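Long-range contact in sniffer CG10964-PA (Drosophila melanogaster, PDB 1SNY), which probably reduces carbonyl compounds with NADPH, as a Rossmann-fold member of the short-chain dehydrogenase/reductase family: residues Pro209-Cys214 / Leu249-Asn254. Numbering follows the deposited sequence. Where two conformers were deposited one is given.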
# COMPACT_ATOMS: atom_id res chain seq x y z
N PRO A 209 4.61 15.35 -17.85
CA PRO A 209 5.29 16.46 -18.53
C PRO A 209 6.36 15.98 -19.51
O PRO A 209 6.48 16.50 -20.62
CB PRO A 209 5.89 17.26 -17.38
CG PRO A 209 4.87 17.10 -16.32
CD PRO A 209 4.53 15.62 -16.40
N GLN A 210 7.16 15.00 -19.09
CA GLN A 210 8.20 14.45 -19.95
C GLN A 210 7.65 13.30 -20.79
O GLN A 210 8.38 12.66 -21.55
CB GLN A 210 9.40 13.96 -19.13
CG GLN A 210 10.20 15.05 -18.45
CD GLN A 210 9.58 15.53 -17.15
OE1 GLN A 210 10.09 16.44 -16.50
NE2 GLN A 210 8.48 14.90 -16.76
N ARG A 211 6.35 13.06 -20.64
CA ARG A 211 5.65 12.00 -21.37
C ARG A 211 6.23 10.61 -21.14
O ARG A 211 6.41 9.84 -22.09
CB ARG A 211 5.65 12.32 -22.87
CG ARG A 211 4.88 13.58 -23.24
CD ARG A 211 3.41 13.43 -22.93
NE ARG A 211 2.61 14.53 -23.46
CZ ARG A 211 2.53 15.74 -22.93
NH1 ARG A 211 3.21 16.04 -21.83
NH2 ARG A 211 1.76 16.66 -23.50
N ILE A 212 6.52 10.28 -19.88
CA ILE A 212 7.04 8.97 -19.52
C ILE A 212 5.84 8.17 -19.03
O ILE A 212 5.18 8.55 -18.07
CB ILE A 212 8.09 9.06 -18.38
CG1 ILE A 212 9.30 9.86 -18.86
CG2 ILE A 212 8.51 7.65 -17.95
CD1 ILE A 212 10.34 10.13 -17.76
N MSE A 213 5.58 7.05 -19.70
CA MSE A 213 4.44 6.20 -19.36
C MSE A 213 4.70 5.31 -18.15
O MSE A 213 5.80 4.77 -17.98
CB MSE A 213 4.10 5.33 -20.58
CG MSE A 213 2.86 4.46 -20.44
SE MSE A 213 2.49 3.46 -22.06
CE MSE A 213 3.57 1.90 -21.71
N CYS A 214 3.70 5.17 -17.28
CA CYS A 214 3.83 4.29 -16.13
C CYS A 214 2.57 3.47 -15.99
O CYS A 214 1.46 4.02 -15.97
CB CYS A 214 4.09 5.06 -14.83
SG CYS A 214 4.45 3.93 -13.44
N LEU A 249 1.02 -0.68 -25.51
CA LEU A 249 0.52 0.29 -24.54
C LEU A 249 0.84 1.71 -24.99
O LEU A 249 1.94 1.99 -25.46
CB LEU A 249 1.14 0.03 -23.16
CG LEU A 249 0.83 -1.31 -22.51
CD1 LEU A 249 1.63 -1.46 -21.22
CD2 LEU A 249 -0.67 -1.42 -22.22
N GLY A 250 -0.14 2.60 -24.85
CA GLY A 250 0.05 3.98 -25.25
C GLY A 250 -0.45 4.96 -24.20
O GLY A 250 -0.80 4.56 -23.09
N GLU A 251 -0.51 6.24 -24.57
CA GLU A 251 -0.94 7.30 -23.66
C GLU A 251 -2.31 7.06 -23.02
O GLU A 251 -2.55 7.47 -21.89
CB GLU A 251 -0.95 8.65 -24.38
CG GLU A 251 -1.11 9.83 -23.43
CD GLU A 251 -0.81 11.16 -24.09
OE1 GLU A 251 0.17 11.25 -24.86
OE2 GLU A 251 -1.54 12.14 -23.82
N LYS A 252 -3.19 6.39 -23.75
CA LYS A 252 -4.53 6.12 -23.24
C LYS A 252 -4.52 5.19 -22.03
O LYS A 252 -5.40 5.29 -21.17
CB LYS A 252 -5.40 5.52 -24.35
CG LYS A 252 -5.67 6.47 -25.50
CD LYS A 252 -6.68 5.89 -26.47
CE LYS A 252 -6.98 6.87 -27.60
NZ LYS A 252 -7.38 8.20 -27.07
N GLN A 253 -3.54 4.30 -21.97
CA GLN A 253 -3.44 3.36 -20.85
C GLN A 253 -2.48 3.85 -19.77
O GLN A 253 -2.21 3.14 -18.81
CB GLN A 253 -2.96 1.99 -21.34
CG GLN A 253 -3.83 1.35 -22.40
CD GLN A 253 -3.71 2.06 -23.74
OE1 GLN A 253 -2.62 2.16 -24.30
NE2 GLN A 253 -4.83 2.55 -24.25
N ASN A 254 -1.99 5.08 -19.92
CA ASN A 254 -1.06 5.67 -18.97
C ASN A 254 -1.63 5.79 -17.56
O ASN A 254 -2.73 6.31 -17.37
CB ASN A 254 -0.61 7.04 -19.47
CG ASN A 254 0.50 7.63 -18.63
OD1 ASN A 254 1.34 6.90 -18.11
ND2 ASN A 254 0.51 8.95 -18.51
O HOH W 1 2.91 10.07 -17.79
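M213 and N254 bring the two backbones nearest, CA to CA 5.5 Å, where the start of strand 213-217 meets the loop that leads from helix 235-248 to strand 257-258. N254 reaches across to the start of the strand with its amide: with CG anti to the backbone N (chi1 -172°), OD1 takes the backbone N-H of C214 at 3.0 Å, a nearly straight bond (166°) entering almost head-on to the C=O. The other half of the amide works through a water, which accepts from N254 ND2 and donates to I212 O, each 2.7 Å from the water oxygen. Both ends of the amide are thus used, which fixes its flip. With an alanine in place of N254, the C214 N-H would probably lose this acceptor and the water its N-H donor. Selenomethionine M213 runs past N254 in the opposite direction, then bends at chi3 (88°) and crosses L249 at about a right angle; its CE presses on L249 CB at 3.4 Å, a tight fit, while SE lies 3.6 Å from G250 O. R211 NE and E251 OE1 stay 4.3 Å apart, too far for a salt bridge; R211 NH1 goes to the backbone O of Y208 and E251 OE2 to its hydroxyl. One side chain thus serves C214 N-H directly and I212 O through water, consistent with its carrying on the strand pairing begun by the C214-G255 backbone bond, next to the apolar M213-L249 contact.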